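Local atomic coordinates of GTPase activator-like protein (Chaetomium thermophilum, PDB entry 5HIU), a protein that probably acts as a GTPase activator, as expected of a TSC2 homologue, this chain being its helical N-terminal part. Residues M213-C218 against H232-L237; L255-C260 against T308-R313; A42-R47 against R78-E83; A49-P54 against L85-K90. All blocks are in the same frame, centred on the assembly; numbering follows the deposited sequence.

Interaction 1: M213-C218 against H232-L237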
# COMPACT_ATOMS: atom_id res chain seq x y z
N MET A 213 9.29 4.27 -1.67
CA MET A 213 8.53 5.29 -2.37
C MET A 213 7.03 5.18 -2.06
O MET A 213 6.36 6.20 -1.82
CB MET A 213 8.79 5.13 -3.87
CG MET A 213 8.30 6.24 -4.77
SD MET A 213 9.11 7.80 -4.41
CE MET A 213 7.82 8.69 -3.54
N LEU A 214 6.50 3.95 -2.03
CA LEU A 214 5.08 3.74 -1.76
C LEU A 214 4.71 4.11 -0.33
O LEU A 214 3.60 4.58 -0.07
CB LEU A 214 4.70 2.30 -1.94
CG LEU A 214 4.98 1.72 -3.30
CD1 LEU A 214 5.14 0.24 -3.10
CD2 LEU A 214 3.87 2.07 -4.28
N LEU A 215 5.62 3.85 0.59
CA LEU A 215 5.31 4.09 1.98
C LEU A 215 5.33 5.58 2.26
O LEU A 215 4.50 6.07 3.02
CB LEU A 215 6.28 3.35 2.88
CG LEU A 215 6.23 1.85 2.71
CD1 LEU A 215 7.17 1.22 3.73
CD2 LEU A 215 4.83 1.26 2.85
N LYS A 216 6.28 6.29 1.66
CA LYS A 216 6.30 7.75 1.71
C LYS A 216 4.89 8.25 1.35
O LYS A 216 4.19 8.88 2.16
CB LYS A 216 7.33 8.28 0.70
CG LYS A 216 7.94 9.64 1.00
CD LYS A 216 9.09 9.93 0.03
CE LYS A 216 10.30 10.48 0.78
NZ LYS A 216 11.37 10.99 -0.13
N ILE A 217 4.47 7.90 0.15
CA ILE A 217 3.17 8.32 -0.33
C ILE A 217 2.05 7.91 0.63
O ILE A 217 1.12 8.67 0.86
CB ILE A 217 2.93 7.76 -1.74
CG1 ILE A 217 3.92 8.43 -2.70
CG2 ILE A 217 1.50 8.01 -2.19
CD1 ILE A 217 4.08 7.67 -4.00
N CYS A 218 2.16 6.72 1.21
CA CYS A 218 1.20 6.28 2.20
C CYS A 218 1.10 7.23 3.38
O CYS A 218 0.01 7.62 3.79
CB CYS A 218 1.57 4.89 2.70
SG CYS A 218 1.03 3.56 1.61
N HIS A 232 -2.62 -1.83 -2.94
CA HIS A 232 -2.68 -2.79 -4.03
C HIS A 232 -1.31 -3.04 -4.62
O HIS A 232 -1.00 -4.17 -4.97
CB HIS A 232 -3.74 -2.39 -5.06
CG HIS A 232 -5.12 -2.34 -4.46
ND1 HIS A 232 -5.60 -3.34 -3.64
CD2 HIS A 232 -6.08 -1.39 -4.50
CE1 HIS A 232 -6.81 -3.02 -3.22
NE2 HIS A 232 -7.13 -1.84 -3.73
N VAL A 233 -0.44 -2.02 -4.64
CA VAL A 233 0.91 -2.25 -5.12
C VAL A 233 1.61 -3.23 -4.21
O VAL A 233 2.28 -4.15 -4.66
CB VAL A 233 1.69 -0.95 -5.29
CG1 VAL A 233 3.19 -1.20 -5.33
CG2 VAL A 233 1.25 -0.26 -6.56
N ILE A 234 1.43 -3.06 -2.92
CA ILE A 234 2.07 -3.91 -1.94
C ILE A 234 1.48 -5.30 -1.96
O ILE A 234 2.20 -6.27 -1.89
CB ILE A 234 2.00 -3.29 -0.53
CG1 ILE A 234 2.98 -2.12 -0.47
CG2 ILE A 234 2.38 -4.31 0.55
CD1 ILE A 234 2.64 -1.16 0.65
N GLU A 235 0.16 -5.38 -2.07
CA GLU A 235 -0.51 -6.66 -2.30
C GLU A 235 0.19 -7.34 -3.47
O GLU A 235 0.53 -8.50 -3.39
CB GLU A 235 -1.98 -6.42 -2.57
CG GLU A 235 -2.88 -7.64 -2.76
CD GLU A 235 -4.32 -7.25 -3.13
OE1 GLU A 235 -4.67 -6.05 -3.13
OE2 GLU A 235 -5.13 -8.15 -3.41
N SER A 236 0.44 -6.60 -4.54
CA SER A 236 1.05 -7.18 -5.70
C SER A 236 2.40 -7.72 -5.34
O SER A 236 2.73 -8.86 -5.70
CB SER A 236 1.23 -6.17 -6.81
OG SER A 236 0.11 -6.19 -7.64
N LEU A 237 3.19 -6.90 -4.67
CA LEU A 237 4.52 -7.35 -4.33
C LEU A 237 4.41 -8.69 -3.66
O LEU A 237 4.98 -9.68 -4.13
CB LEU A 237 5.25 -6.37 -3.44
CG LEU A 237 5.87 -5.20 -4.18
CD1 LEU A 237 6.71 -4.39 -3.20
CD2 LEU A 237 6.75 -5.66 -5.34
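Leu214 meets Val233 where helices 204-219 and 224-240 face each other, and the short segments run nearly antiparallel (151° between their directions) with axes 11.1 Å apart. At that spacing the backbones stay well separated, so the contact rests on branched apolar side chains reaching across. Leu214 comes first and does most of the work. With CG beside the backbone N (chi1 -58°), its isobutyl fork lies across Val233 and both prongs meet one methyl group: Leu214 CD2 is 3.5 Å from Val233 CG1, and Leu214 CD1 is modelled 3.3 Å from the same atom, unusually short for two methyls and doubtful in its exact value. The Leu214 side chain slides past that of Ile234 the opposite way, with Leu214 CD1 4.1 Å from Ile234 CG1. Next in sequence, Leu215 offers its CD2 methyl to the far end of Ile234, meeting Ile234 CD1 at 3.9 Å, the two side chains being roughly perpendicular. Leu215 also packs on Tyr250 and Val254 of helix 245-261, while Ile234 also touches Thr272 of helix 266-277, which places this pair among the consecutive helices of an alpha-solenoid. All four residues in contact are buried, and no hydrogen bond spans the segments; cohesion between them therefore depends on dispersion and on exclusion of water from methyl groups.

Interaction 2: L255-C260 against T308-R313; sequences LSSIHC and TVRDVR
Ser257 lies against the aliphatic part of Arg310, and Cys260 against Arg313, where segments 255-260 and 308-313, of helices 245-261 and 302-322, lie at 71° with their axes 8.8 Å apart. The first kind of contact is polar atom against hydrocarbon. Ser257 OG touches Arg310 CG at 3.6 Å, but its hydrogen bond goes back to Gln253 O in its own helix, so toward Arg310 the hydroxyl serves as a packing surface. The thiol makes the second kind. Because Cys260 SG stands anti to the backbone N (chi1 -169°), it projects over the C-terminal part of 308-313, where Cys260 SG is 3.6 Å from Arg313 O. The same sulfur lies above one face of the Arg313 guanidinium, shifted toward its rim, with Arg313 NH2 4.0 Å away; the bend of the arginine at chi3 helps bring the group beneath the sulfur. No hydrogen bond spans the segments. Charge pairing, the third kind, stays within helix 302-322: Arg310 NH2 forms a salt bridge with Asp307, while Arg310 NE to Asp311 OD1 is a long pair at 3.9 Å, with the oxygen well out of the guanidinium plane, so attraction there is probably one of charge alone. Further along the crossing, Ser256 and His259 pack on Val318 of helix 302-322. His259 also reaches Ala269 and Trp270 of helix 266-277, and Asp311 touches Phe292 of helix 281-294, so the crossing is bordered by two further helices of the solenoid.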
# COMPACT_ATOMS: atom_id res chain seq x y z
N LEU A 255 0.93 -0.25 6.88
CA LEU A 255 -0.34 -1.00 6.75
C LEU A 255 -1.15 -1.10 8.05
O LEU A 255 -2.37 -0.98 8.01
CB LEU A 255 -0.07 -2.41 6.29
CG LEU A 255 0.51 -2.51 4.91
CD1 LEU A 255 1.29 -3.81 4.80
CD2 LEU A 255 -0.62 -2.43 3.90
N SER A 256 -0.47 -1.35 9.16
CA SER A 256 -1.14 -1.41 10.47
C SER A 256 -1.75 -0.08 10.83
O SER A 256 -2.79 -0.02 11.45
CB SER A 256 -0.18 -1.83 11.58
OG SER A 256 0.01 -3.23 11.55
N SER A 257 -1.10 0.98 10.41
CA SER A 257 -1.59 2.31 10.66
C SER A 257 -2.80 2.62 9.79
O SER A 257 -3.79 3.14 10.26
CB SER A 257 -0.46 3.32 10.49
OG SER A 257 0.54 3.09 11.49
N ILE A 258 -2.73 2.28 8.51
CA ILE A 258 -3.86 2.53 7.62
C ILE A 258 -5.04 1.73 8.12
O ILE A 258 -6.17 2.22 8.17
CB ILE A 258 -3.54 2.15 6.18
CG1 ILE A 258 -2.57 3.16 5.57
CG2 ILE A 258 -4.80 2.09 5.34
CD1 ILE A 258 -1.75 2.58 4.42
N HIS A 259 -4.75 0.48 8.48
CA HIS A 259 -5.74 -0.45 9.01
C HIS A 259 -6.51 0.13 10.15
O HIS A 259 -7.73 0.03 10.21
CB HIS A 259 -5.04 -1.69 9.52
CG HIS A 259 -5.96 -2.70 10.11
ND1 HIS A 259 -6.93 -3.34 9.38
CD2 HIS A 259 -6.02 -3.22 11.36
CE1 HIS A 259 -7.57 -4.20 10.16
NE2 HIS A 259 -7.04 -4.13 11.37
N CYS A 260 -5.78 0.72 11.08
CA CYS A 260 -6.39 1.32 12.22
C CYS A 260 -7.02 2.66 11.86
O CYS A 260 -8.23 2.83 11.97
CB CYS A 260 -5.35 1.51 13.31
SG CYS A 260 -6.19 1.94 14.83
N THR A 308 5.29 6.55 18.21
CA THR A 308 5.25 5.17 18.68
C THR A 308 3.85 4.70 19.10
O THR A 308 3.52 3.53 18.94
CB THR A 308 6.22 4.95 19.86
OG1 THR A 308 7.52 5.45 19.51
CG2 THR A 308 6.32 3.45 20.21
N VAL A 309 3.04 5.62 19.66
CA VAL A 309 1.63 5.34 19.98
C VAL A 309 0.83 5.01 18.71
O VAL A 309 0.06 4.04 18.68
CB VAL A 309 0.96 6.51 20.76
CG1 VAL A 309 -0.56 6.51 20.60
CG2 VAL A 309 1.32 6.44 22.24
N ARG A 310 1.02 5.83 17.67
CA ARG A 310 0.47 5.52 16.35
C ARG A 310 0.67 4.04 16.10
O ARG A 310 -0.29 3.32 15.92
CB ARG A 310 1.16 6.36 15.26
CG ARG A 310 1.13 5.76 13.85
CD ARG A 310 1.84 6.65 12.84
NE ARG A 310 3.26 6.83 13.15
CZ ARG A 310 4.11 7.57 12.44
NH1 ARG A 310 3.71 8.21 11.35
NH2 ARG A 310 5.38 7.66 12.81
N ASP A 311 1.93 3.62 16.14
CA ASP A 311 2.33 2.23 15.92
C ASP A 311 1.62 1.26 16.87
O ASP A 311 1.20 0.18 16.45
CB ASP A 311 3.84 2.05 16.10
CG ASP A 311 4.67 2.90 15.15
OD1 ASP A 311 4.27 3.11 13.97
OD2 ASP A 311 5.74 3.36 15.58
N VAL A 312 1.53 1.64 18.13
CA VAL A 312 0.93 0.77 19.14
C VAL A 312 -0.55 0.50 18.85
O VAL A 312 -0.98 -0.65 18.91
CB VAL A 312 1.09 1.34 20.55
CG1 VAL A 312 0.32 0.50 21.56
CG2 VAL A 312 2.56 1.38 20.93
N ARG A 313 -1.32 1.54 18.53
CA ARG A 313 -2.75 1.39 18.28
C ARG A 313 -3.04 0.52 17.07
O ARG A 313 -4.12 -0.10 16.97
CB ARG A 313 -3.40 2.73 18.01
CG ARG A 313 -3.27 3.77 19.11
CD ARG A 313 -4.10 4.98 18.72
NE ARG A 313 -5.48 4.59 18.43
CZ ARG A 313 -6.29 5.21 17.57
NH1 ARG A 313 -5.87 6.27 16.87
NH2 ARG A 313 -7.52 4.75 17.38

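Interaction 3: A42-R47 against R78-E83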
# COMPACT_ATOMS: atom_id res chain seq x y z
N ALA A 42 2.03 15.65 -41.45
CA ALA A 42 2.35 14.29 -41.87
C ALA A 42 2.17 13.34 -40.70
O ALA A 42 1.53 12.28 -40.82
CB ALA A 42 3.78 14.23 -42.37
N ALA A 43 2.73 13.74 -39.57
CA ALA A 43 2.57 13.03 -38.33
C ALA A 43 1.11 12.70 -38.09
O ALA A 43 0.77 11.57 -37.74
CB ALA A 43 3.13 13.85 -37.18
N ASN A 44 0.25 13.69 -38.28
CA ASN A 44 -1.17 13.50 -37.98
C ASN A 44 -1.82 12.53 -38.97
O ASN A 44 -2.67 11.74 -38.59
CB ASN A 44 -1.92 14.85 -38.01
CG ASN A 44 -1.87 15.57 -36.68
OD1 ASN A 44 -2.72 15.36 -35.82
ND2 ASN A 44 -0.90 16.44 -36.51
N LYS A 45 -1.42 12.61 -40.23
CA LYS A 45 -1.98 11.75 -41.26
C LYS A 45 -1.51 10.31 -41.10
O LYS A 45 -2.32 9.39 -41.06
CB LYS A 45 -1.60 12.25 -42.64
CG LYS A 45 -2.35 13.51 -43.01
CD LYS A 45 -1.77 14.13 -44.26
CE LYS A 45 -2.61 15.29 -44.74
NZ LYS A 45 -1.92 15.87 -45.92
N LEU A 46 -0.20 10.13 -41.00
CA LEU A 46 0.37 8.83 -40.63
C LEU A 46 -0.29 8.24 -39.40
O LEU A 46 -0.58 7.06 -39.35
CB LEU A 46 1.86 8.96 -40.35
CG LEU A 46 2.66 8.93 -41.62
CD1 LEU A 46 4.06 9.49 -41.38
CD2 LEU A 46 2.70 7.51 -42.15
N ARG A 47 -0.54 9.05 -38.39
CA ARG A 47 -1.17 8.49 -37.22
C ARG A 47 -2.47 7.84 -37.63
O ARG A 47 -2.86 6.83 -37.06
CB ARG A 47 -1.41 9.53 -36.15
CG ARG A 47 -1.86 8.91 -34.86
CD ARG A 47 -2.10 9.96 -33.80
NE ARG A 47 -3.40 10.63 -33.93
CZ ARG A 47 -3.60 11.80 -34.54
NH1 ARG A 47 -2.59 12.47 -35.08
NH2 ARG A 47 -4.82 12.32 -34.58
N ARG A 78 5.25 18.24 -30.50
CA ARG A 78 5.59 17.15 -29.61
C ARG A 78 4.36 16.29 -29.53
O ARG A 78 4.44 15.09 -29.68
CB ARG A 78 5.98 17.65 -28.21
CG ARG A 78 7.25 18.48 -28.17
CD ARG A 78 7.79 18.67 -26.77
NE ARG A 78 6.73 18.96 -25.79
CZ ARG A 78 6.12 20.12 -25.63
NH1 ARG A 78 6.41 21.16 -26.41
NH2 ARG A 78 5.17 20.24 -24.70
N GLN A 79 3.22 16.94 -29.33
CA GLN A 79 1.97 16.24 -29.15
C GLN A 79 1.63 15.36 -30.33
O GLN A 79 1.39 14.17 -30.16
CB GLN A 79 0.84 17.23 -28.83
CG GLN A 79 0.88 17.61 -27.35
CD GLN A 79 -0.03 18.75 -26.96
OE1 GLN A 79 -1.17 18.84 -27.40
NE2 GLN A 79 0.47 19.62 -26.09
N ALA A 80 1.61 15.93 -31.53
CA ALA A 80 1.23 15.15 -32.72
C ALA A 80 2.20 13.99 -32.96
O ALA A 80 1.82 12.97 -33.55
CB ALA A 80 1.15 16.06 -33.95
N SER A 81 3.44 14.14 -32.51
CA SER A 81 4.44 13.09 -32.61
C SER A 81 4.21 11.99 -31.57
O SER A 81 4.30 10.81 -31.89
CB SER A 81 5.84 13.70 -32.45
OG SER A 81 6.87 12.74 -32.64
N TRP A 82 3.92 12.37 -30.34
CA TRP A 82 3.63 11.40 -29.28
C TRP A 82 2.49 10.50 -29.67
O TRP A 82 2.50 9.31 -29.41
CB TRP A 82 3.21 12.10 -28.00
CG TRP A 82 4.29 12.53 -27.15
CD1 TRP A 82 4.58 13.80 -26.80
CD2 TRP A 82 5.23 11.70 -26.49
NE1 TRP A 82 5.66 13.82 -25.96
CE2 TRP A 82 6.08 12.54 -25.76
CE3 TRP A 82 5.45 10.33 -26.47
CZ2 TRP A 82 7.13 12.05 -24.99
CZ3 TRP A 82 6.50 9.84 -25.71
CH2 TRP A 82 7.32 10.71 -24.98
N GLU A 83 1.48 11.09 -30.27
CA GLU A 83 0.32 10.34 -30.68
C GLU A 83 0.62 9.37 -31.79
O GLU A 83 0.00 8.30 -31.88
CB GLU A 83 -0.77 11.30 -31.10
CG GLU A 83 -1.18 12.16 -29.92
CD GLU A 83 -2.27 13.12 -30.26
OE1 GLU A 83 -2.16 13.81 -31.31
OE2 GLU A 83 -3.21 13.16 -29.44
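Arg47 and Glu83 lie aslant across each other, and their long side chains are matched first by hydrocarbon and then by charge. Arg47 CG is anti to the backbone N (chi1 -171°), sending the chain toward helix 75-89, where Arg47 CD packs closely against Glu83 CB and Glu83 O, though the shortness of the carbon-carbon approach is doubtful. A bend at chi3 then turns the guanidinium so that one face lies under the carboxylate, with Glu83 OE1 above the plane and over its centre. The two planar groups are 31° apart. At 4.0 Å from Arg47 NH1 to Glu83 OE1 the pair falls short of a salt bridge and no N-H points at the oxygen, so any attraction is probably one of charge alone. In-plane bonding goes elsewhere: Arg47 NH1 donates to Asn44 OD1 at 3.0 Å, approaching from above the amide's carbonyl plane. The remaining Glu83 oxygen, OE2, makes a weak hydrogen bond with Tyr117. Such close side-by-side packing, with segment axes 8.6 Å apart and directions only 23° from parallel, joins helices 36-52 and 75-89 within the alpha-solenoid, and small residues permit it. Ala80 CB sits 3.3 Å from Asn44 ND2, an amide nitrogen whose hydrogen bond goes to Val40 O. Ala43 points its methyl at helix 75-89, and Ala43 CB comes within 4.4 Å of Ala80 CB. Elsewhere on helix 75-89, Trp82 meets the ring of Tyr117 nearly parallel, bringing helix 115-126 against it.

Interaction 4: A49-P54 against L85-K90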
# COMPACT_ATOMS: atom_id res chain seq x y z
N ALA A 49 -2.98 6.69 -40.86
CA ALA A 49 -2.52 5.61 -41.73
C ALA A 49 -2.13 4.36 -40.96
O ALA A 49 -2.58 3.25 -41.27
CB ALA A 49 -1.34 6.07 -42.55
N VAL A 50 -1.29 4.55 -39.96
CA VAL A 50 -0.86 3.48 -39.09
C VAL A 50 -2.09 2.81 -38.49
O VAL A 50 -2.19 1.59 -38.52
CB VAL A 50 0.11 4.00 -38.00
CG1 VAL A 50 0.31 2.97 -36.89
CG2 VAL A 50 1.45 4.38 -38.62
N VAL A 51 -3.03 3.60 -37.99
CA VAL A 51 -4.27 3.05 -37.42
C VAL A 51 -4.95 2.11 -38.44
O VAL A 51 -5.51 1.07 -38.07
CB VAL A 51 -5.25 4.18 -36.96
CG1 VAL A 51 -6.67 3.65 -36.74
CG2 VAL A 51 -4.75 4.84 -35.69
N ASP A 52 -4.87 2.47 -39.72
CA ASP A 52 -5.53 1.71 -40.78
C ASP A 52 -4.68 0.59 -41.39
O ASP A 52 -5.14 -0.17 -42.24
CB ASP A 52 -6.01 2.68 -41.87
CG ASP A 52 -7.13 3.59 -41.39
OD1 ASP A 52 -7.20 3.87 -40.18
OD2 ASP A 52 -7.95 4.00 -42.23
N PHE A 53 -3.42 0.50 -40.94
CA PHE A 53 -2.51 -0.55 -41.37
C PHE A 53 -1.60 -0.90 -40.20
O PHE A 53 -0.42 -0.59 -40.21
CB PHE A 53 -1.68 -0.07 -42.57
CG PHE A 53 -2.48 0.13 -43.83
CD1 PHE A 53 -2.71 -0.92 -44.71
CD2 PHE A 53 -2.98 1.39 -44.16
CE1 PHE A 53 -3.42 -0.73 -45.88
CE2 PHE A 53 -3.70 1.59 -45.32
CZ PHE A 53 -3.92 0.53 -46.18
N PRO A 54 -2.17 -1.52 -39.17
CA PRO A 54 -1.36 -1.92 -38.01
C PRO A 54 -0.29 -2.95 -38.35
O PRO A 54 0.83 -2.84 -37.87
CB PRO A 54 -2.39 -2.52 -37.06
CG PRO A 54 -3.69 -1.93 -37.47
CD PRO A 54 -3.60 -1.76 -38.95
N LEU A 85 3.69 8.07 -32.15
CA LEU A 85 4.59 7.09 -31.54
C LEU A 85 3.78 6.06 -30.73
O LEU A 85 4.07 4.87 -30.73
CB LEU A 85 5.64 7.77 -30.66
CG LEU A 85 6.70 8.66 -31.35
CD1 LEU A 85 7.68 9.21 -30.32
CD2 LEU A 85 7.48 7.93 -32.44
N ILE A 86 2.76 6.56 -30.06
CA ILE A 86 1.86 5.73 -29.27
C ILE A 86 1.20 4.69 -30.15
O ILE A 86 1.10 3.51 -29.77
CB ILE A 86 0.82 6.63 -28.58
CG1 ILE A 86 1.43 7.20 -27.32
CG2 ILE A 86 -0.44 5.86 -28.23
CD1 ILE A 86 0.77 8.46 -26.86
N GLU A 87 0.74 5.10 -31.33
CA GLU A 87 0.15 4.15 -32.25
C GLU A 87 1.19 3.18 -32.76
O GLU A 87 0.88 2.02 -32.97
CB GLU A 87 -0.57 4.84 -33.42
CG GLU A 87 -1.86 5.53 -33.02
CD GLU A 87 -2.80 4.61 -32.26
OE1 GLU A 87 -3.38 3.71 -32.89
OE2 GLU A 87 -2.96 4.79 -31.02
N CYS A 88 2.43 3.65 -32.95
CA CYS A 88 3.50 2.79 -33.46
C CYS A 88 3.89 1.66 -32.49
O CYS A 88 4.05 0.52 -32.90
CB CYS A 88 4.73 3.61 -33.84
SG CYS A 88 4.46 4.66 -35.30
N VAL A 89 4.03 1.97 -31.21
CA VAL A 89 4.48 0.95 -30.27
C VAL A 89 3.51 -0.22 -30.20
O VAL A 89 3.91 -1.31 -29.86
CB VAL A 89 4.74 1.49 -28.86
CG1 VAL A 89 5.93 2.43 -28.88
CG2 VAL A 89 3.52 2.19 -28.28
N LYS A 90 2.23 -0.00 -30.53
CA LYS A 90 1.21 -1.06 -30.53
C LYS A 90 1.54 -2.18 -31.51
O LYS A 90 1.21 -3.33 -31.26
CB LYS A 90 -0.18 -0.47 -30.81
CG LYS A 90 -0.71 0.36 -29.65
CD LYS A 90 -1.82 1.32 -30.06
CE LYS A 90 -2.26 2.14 -28.84
NZ LYS A 90 -3.41 3.07 -29.04
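Val51 and Glu87 are the nearest pair along the backbones of 49-54 and 85-90, with Val51 CA and Glu87 CA 6.9 Å apart, close to where helices 36-52 and 75-89 give way to turns. These are neighbouring helices of an alpha-solenoid, and the contact carries their packing toward the C-terminal ends of both helices. Glu87 takes part along most of its length. Its CG lies beside the backbone N and the chain bends at chi2 (-52°), curling so that methylene and carboxylate both lie against the valines. Val50 crosses the base of this curl obliquely: Val50 CG1 is 4.0 Å from Glu87 CB, a contact of a valine methyl with the aliphatic base of the glutamate, buried on the valine side. Its other methyl looks toward the cysteine that follows Glu87, and Val50 CG2 lies 4.5 Å from Cys88 SG, a loose approach. Both Val50 and Cys88 also touch Ile61 of helix 59-65, which supplies a third wall to this small apolar group. Val51, on the exposed side, meets the polar end instead, with Val51 CG2 3.3 Å from Glu87 OE1. That is a methyl against a carboxylate oxygen, and no hydrogen bond links the two segments. The charge of the acid is answered within its own segment, since Lys90 forms a salt bridge to it; this pairing probably helps keep the carboxylate turned beside Val51. In that bridge Lys90 NZ lies 2.7 Å from Glu87 OE2, on the syn side and 24° out of the carboxylate plane.

The four contacts form two groups along the solenoid. Interactions 3 and 4 are successive levels of one helix pair, 36-52 with 75-89; their centres are 10 Å apart and Arg47 CG meets Glu87 CG at 3.8 Å, so the packing runs on between them. Interactions 1 and 2 lie nearer the middle of the chain, with centres 16 Å apart, and join through Cys218 SG and Ile258 CD1 at 4.1 Å. Between the groups there is no touch: interactions 1 and 3 have nearest atoms about 21 Å apart, and interactions 2 and 3 about 32 Å. All four are structural packing within the helical N-terminal part of the protein.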